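Local coordinates for Polyphosphate:AMP phosphotransferase (PDB 3CZP), which transfers phosphate from inorganic polyphosphate to AMP, making ADP, and does the same less efficiently with GMP, using magnesium as cofactor, at residues F42-K56 with L142-L156. Sequence-based numbering, arbitrary orientation.
With EDO (1,2-ethanediol), chain G.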
# COMPACT_ATOMS: atom_id res chain seq x y z
N PHE A 42 -6.43 11.82 14.80
CA PHE A 42 -6.95 12.38 13.61
C PHE A 42 -5.80 12.85 12.72
O PHE A 42 -4.70 13.13 13.19
CB PHE A 42 -7.95 13.54 13.90
CG PHE A 42 -7.33 14.72 14.63
CD1 PHE A 42 -6.73 15.74 13.92
CD2 PHE A 42 -7.37 14.80 16.02
CE1 PHE A 42 -6.14 16.87 14.59
CE2 PHE A 42 -6.76 15.92 16.69
CZ PHE A 42 -6.12 16.94 15.94
N PRO A 43 -6.05 12.89 11.44
CA PRO A 43 -5.12 13.40 10.45
C PRO A 43 -5.23 14.88 10.27
O PRO A 43 -6.29 15.46 10.51
CB PRO A 43 -5.60 12.73 9.17
CG PRO A 43 -7.01 12.63 9.30
CD PRO A 43 -7.24 12.33 10.78
N VAL A 44 -4.15 15.48 9.78
CA VAL A 44 -4.19 16.85 9.33
C VAL A 44 -3.90 16.92 7.83
O VAL A 44 -2.96 16.35 7.37
CB VAL A 44 -3.18 17.72 10.09
CG1 VAL A 44 -3.21 19.19 9.55
CG2 VAL A 44 -3.55 17.70 11.52
N ILE A 45 -4.81 17.56 7.09
CA ILE A 45 -4.62 17.72 5.67
C ILE A 45 -4.62 19.20 5.32
O ILE A 45 -5.53 19.94 5.72
CB ILE A 45 -5.75 17.00 4.84
CG1 ILE A 45 -5.80 15.54 5.26
CG2 ILE A 45 -5.55 17.29 3.24
CD1 ILE A 45 -7.11 14.78 4.80
N ILE A 46 -3.62 19.60 4.56
CA ILE A 46 -3.44 20.98 4.13
C ILE A 46 -3.38 21.04 2.61
O ILE A 46 -2.54 20.44 2.01
CB ILE A 46 -2.13 21.60 4.73
CG1 ILE A 46 -2.07 21.47 6.28
CG2 ILE A 46 -1.93 23.01 4.23
CD1 ILE A 46 -0.63 21.77 6.90
N LEU A 47 -4.35 21.73 2.01
CA LEU A 47 -4.38 22.01 0.56
C LEU A 47 -3.79 23.37 0.25
O LEU A 47 -4.04 24.35 0.95
CB LEU A 47 -5.78 21.90 0.01
CG LEU A 47 -6.67 20.69 0.41
CD1 LEU A 47 -8.03 20.76 -0.35
CD2 LEU A 47 -5.94 19.35 0.29
N ILE A 48 -3.00 23.39 -0.81
CA ILE A 48 -2.20 24.55 -1.22
C ILE A 48 -2.59 24.84 -2.64
O ILE A 48 -2.46 23.97 -3.49
CB ILE A 48 -0.62 24.27 -1.10
CG1 ILE A 48 -0.27 23.88 0.34
CG2 ILE A 48 0.19 25.42 -1.65
CD1 ILE A 48 -0.50 24.99 1.40
N ASN A 49 -3.13 26.04 -2.86
CA ASN A 49 -3.71 26.47 -4.10
C ASN A 49 -3.55 27.98 -4.29
O ASN A 49 -3.11 28.67 -3.36
CB ASN A 49 -5.20 26.16 -4.06
CG ASN A 49 -5.51 24.63 -4.17
OD1 ASN A 49 -5.85 24.00 -3.16
ND2 ASN A 49 -5.40 24.06 -5.38
N GLY A 50 -3.86 28.48 -5.49
CA GLY A 50 -3.81 29.88 -5.78
C GLY A 50 -3.00 30.32 -6.99
O GLY A 50 -2.77 29.56 -7.91
N ILE A 51 -2.59 31.57 -6.95
CA ILE A 51 -1.97 32.21 -8.12
C ILE A 51 -0.49 31.82 -8.15
O ILE A 51 0.15 31.72 -7.11
CB ILE A 51 -2.15 33.77 -8.08
CG1 ILE A 51 -3.62 34.12 -7.96
CG2 ILE A 51 -1.55 34.43 -9.32
CD1 ILE A 51 -4.49 33.53 -9.11
N GLU A 52 -0.02 31.53 -9.38
CA GLU A 52 1.38 31.35 -9.70
C GLU A 52 2.16 32.56 -9.19
O GLU A 52 1.81 33.72 -9.50
CB GLU A 52 1.51 31.28 -11.23
CG GLU A 52 2.91 31.35 -11.84
CD GLU A 52 3.47 30.00 -12.21
OE1 GLU A 52 3.32 29.05 -11.40
OE2 GLU A 52 4.07 29.92 -13.33
N GLY A 53 3.19 32.30 -8.38
CA GLY A 53 4.06 33.39 -7.91
C GLY A 53 3.64 33.99 -6.58
O GLY A 53 4.27 34.96 -6.11
N ALA A 54 2.62 33.40 -5.95
CA ALA A 54 2.05 33.91 -4.71
C ALA A 54 2.65 33.26 -3.48
O ALA A 54 2.16 33.48 -2.36
CB ALA A 54 0.52 33.75 -4.73
N GLY A 55 3.70 32.45 -3.66
CA GLY A 55 4.46 31.93 -2.54
C GLY A 55 4.00 30.61 -1.97
O GLY A 55 4.27 30.31 -0.78
N LYS A 56 3.31 29.82 -2.80
CA LYS A 56 2.82 28.49 -2.40
C LYS A 56 3.95 27.56 -1.94
O LYS A 56 3.93 27.03 -0.83
CB LYS A 56 2.02 27.84 -3.57
CG LYS A 56 0.78 28.63 -3.98
CD LYS A 56 -0.14 27.91 -5.09
CE LYS A 56 0.36 28.11 -6.52
NZ LYS A 56 -0.51 27.35 -7.53
N LEU A 142 -14.48 13.33 5.02
CA LEU A 142 -13.19 13.31 5.70
C LEU A 142 -13.23 13.99 6.99
O LEU A 142 -12.66 13.46 7.96
CB LEU A 142 -12.12 13.98 4.89
CG LEU A 142 -11.76 13.30 3.59
CD1 LEU A 142 -10.60 14.09 2.94
CD2 LEU A 142 -11.40 11.82 3.82
N CYS A 143 -13.87 15.15 7.03
CA CYS A 143 -14.04 15.91 8.27
C CYS A 143 -15.01 15.25 9.21
O CYS A 143 -14.79 15.27 10.42
CB CYS A 143 -14.48 17.36 7.99
SG CYS A 143 -13.23 18.29 7.13
N ASP A 144 -16.08 14.66 8.68
CA ASP A 144 -17.00 13.82 9.51
C ASP A 144 -16.28 12.63 10.16
O ASP A 144 -16.57 12.24 11.26
CB ASP A 144 -18.14 13.27 8.64
CG ASP A 144 -19.26 14.26 8.40
OD1 ASP A 144 -19.39 15.26 9.16
OD2 ASP A 144 -20.04 14.07 7.43
N GLU A 145 -15.33 12.04 9.44
CA GLU A 145 -14.45 10.98 9.96
C GLU A 145 -13.35 11.44 10.95
O GLU A 145 -12.76 10.62 11.65
CB GLU A 145 -13.80 10.27 8.74
CG GLU A 145 -14.77 9.42 7.92
CD GLU A 145 -15.13 8.08 8.57
OE1 GLU A 145 -14.20 7.34 9.01
OE2 GLU A 145 -16.33 7.75 8.66
N GLY A 146 -13.06 12.74 11.00
CA GLY A 146 -12.24 13.33 12.02
C GLY A 146 -11.13 14.20 11.50
O GLY A 146 -10.41 14.81 12.30
N ALA A 147 -10.97 14.28 10.18
CA ALA A 147 -9.87 15.06 9.64
C ALA A 147 -9.97 16.52 10.02
O ALA A 147 -11.07 17.11 10.02
CB ALA A 147 -9.78 14.95 8.05
N LEU A 148 -8.79 17.11 10.26
CA LEU A 148 -8.59 18.54 10.30
C LEU A 148 -8.03 19.03 8.97
O LEU A 148 -6.89 18.78 8.62
CB LEU A 148 -7.65 18.91 11.46
CG LEU A 148 -7.36 20.40 11.68
CD1 LEU A 148 -8.61 21.17 12.11
CD2 LEU A 148 -6.17 20.57 12.69
N LEU A 149 -8.87 19.78 8.25
CA LEU A 149 -8.66 20.12 6.87
C LEU A 149 -8.52 21.62 6.72
O LEU A 149 -9.45 22.41 6.99
CB LEU A 149 -9.85 19.65 6.03
CG LEU A 149 -9.79 20.08 4.55
CD1 LEU A 149 -8.55 19.52 3.84
CD2 LEU A 149 -11.02 19.63 3.82
N PHE A 150 -7.34 22.03 6.33
CA PHE A 150 -7.06 23.43 6.01
C PHE A 150 -7.00 23.60 4.49
O PHE A 150 -6.38 22.77 3.81
CB PHE A 150 -5.69 23.81 6.57
CG PHE A 150 -5.61 23.80 8.07
CD1 PHE A 150 -5.90 24.97 8.81
CD2 PHE A 150 -5.15 22.67 8.76
CE1 PHE A 150 -5.77 24.97 10.19
CE2 PHE A 150 -5.06 22.68 10.12
CZ PHE A 150 -5.37 23.82 10.84
N LYS A 151 -7.56 24.69 3.95
CA LYS A 151 -7.37 25.03 2.53
C LYS A 151 -6.86 26.49 2.38
O LYS A 151 -7.51 27.45 2.78
CB LYS A 151 -8.66 24.83 1.74
CG LYS A 151 -9.37 23.51 2.00
CD LYS A 151 -10.52 23.36 1.12
CE LYS A 151 -11.83 23.61 1.84
NZ LYS A 151 -12.79 23.53 0.85
N PHE A 152 -5.71 26.65 1.74
CA PHE A 152 -5.11 27.94 1.60
C PHE A 152 -5.06 28.30 0.16
O PHE A 152 -4.54 27.54 -0.68
CB PHE A 152 -3.71 28.02 2.24
CG PHE A 152 -3.69 27.85 3.70
CD1 PHE A 152 -4.01 28.90 4.56
CD2 PHE A 152 -3.30 26.64 4.26
CE1 PHE A 152 -3.96 28.70 5.94
CE2 PHE A 152 -3.21 26.46 5.63
CZ PHE A 152 -3.56 27.45 6.46
N TRP A 153 -5.58 29.48 -0.12
CA TRP A 153 -5.48 30.11 -1.41
C TRP A 153 -4.55 31.32 -1.33
O TRP A 153 -4.88 32.34 -0.74
CB TRP A 153 -6.88 30.55 -1.89
CG TRP A 153 -6.86 31.32 -3.21
CD1 TRP A 153 -6.47 32.59 -3.41
CD2 TRP A 153 -7.27 30.83 -4.48
NE1 TRP A 153 -6.55 32.93 -4.73
CE2 TRP A 153 -7.06 31.86 -5.41
CE3 TRP A 153 -7.77 29.61 -4.94
CZ2 TRP A 153 -7.40 31.73 -6.74
CZ3 TRP A 153 -8.08 29.49 -6.28
CH2 TRP A 153 -7.90 30.52 -7.15
N PHE A 154 -3.37 31.16 -1.92
CA PHE A 154 -2.35 32.18 -2.02
C PHE A 154 -2.69 33.12 -3.17
O PHE A 154 -2.79 32.68 -4.33
CB PHE A 154 -0.99 31.52 -2.25
CG PHE A 154 -0.49 30.76 -1.05
CD1 PHE A 154 0.46 31.32 -0.19
CD2 PHE A 154 -1.03 29.52 -0.71
CE1 PHE A 154 0.86 30.65 0.95
CE2 PHE A 154 -0.57 28.82 0.42
CZ PHE A 154 0.35 29.38 1.24
N HIS A 155 -2.89 34.40 -2.85
CA HIS A 155 -3.41 35.34 -3.82
C HIS A 155 -2.42 36.42 -4.24
O HIS A 155 -1.67 36.93 -3.43
CB HIS A 155 -4.62 36.06 -3.24
CG HIS A 155 -5.41 36.77 -4.28
ND1 HIS A 155 -5.94 36.11 -5.37
CD2 HIS A 155 -5.73 38.07 -4.43
CE1 HIS A 155 -6.58 36.99 -6.13
NE2 HIS A 155 -6.45 38.18 -5.58
N LEU A 156 -2.52 36.83 -5.52
CA LEU A 156 -1.99 38.10 -5.97
C LEU A 156 -3.05 38.71 -6.84
O LEU A 156 -3.84 38.00 -7.46
CB LEU A 156 -0.71 37.93 -6.79
CG LEU A 156 0.58 37.36 -6.17
CD1 LEU A 156 1.62 37.09 -7.29
CD2 LEU A 156 1.13 38.28 -5.06
C1 EDO G . -18.46 17.97 9.05
O1 EDO G . -17.97 17.82 10.40
C2 EDO G . -19.94 18.39 9.04
O2 EDO G . -20.82 17.45 8.38
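Pro43 O accepts from Leu148 N at 3.0 Å, and Ile45 N returns a bond to Leu148 O. This begins a run of eight backbone hydrogen bonds that joins the parallel strands 44-50 and 148-155 and runs one residue past each end of the first, to Pro43 and Ile51. Asn49 N to Phe152 O is the most bent of the eight, with 139° at the hydrogen.

Strand 44-50 is central in the sheet, because strand 103-107 bonds to its other edge. The strand order 2-3-1-4-5 is that of P-loop kinases. Gly50 to Lys56 has the GxxxxGK spacing of a Walker A motif, consistent with the family, in the N-terminal PPK2 domain, which seems to be catalytically inactive. Lys56 bends back so that NZ bonds to Gly50 O at 3.2 Å, from above the carbonyl plane.

Two CH-pi contacts place aromatic rings against the end of the strand and the start of the helix. Lys56 CA sits over the centre of the Phe154 ring, 4.1 Å from its centroid. Asn49 O meets the edge of that ring, in its plane. With Trp153 CG anti to the backbone N (chi1 176°), Gly50 CA lies over its six-membered ring, 3.9 Å from the centroid, and Phe4 stacks on the indole. Beyond the strand, Ala54 CB rests on Phe154 CB at 3.7 Å, on the Val44 side of the sheet.

Apolar side chains meet on both faces of the strand pair. On the face of Val44, Ile46 and Ile48, Ile46 CG2 touches the edge of the Phe152 ring at 3.9 Å from CD2. On the other face, Leu149 CD1 reaches Ile45 CG2 at 3.8 Å. Leu47 CD1 packs on the aliphatic part of Lys151, whose NZ bonds to Thr203 O and forms a salt bridge with Glu139.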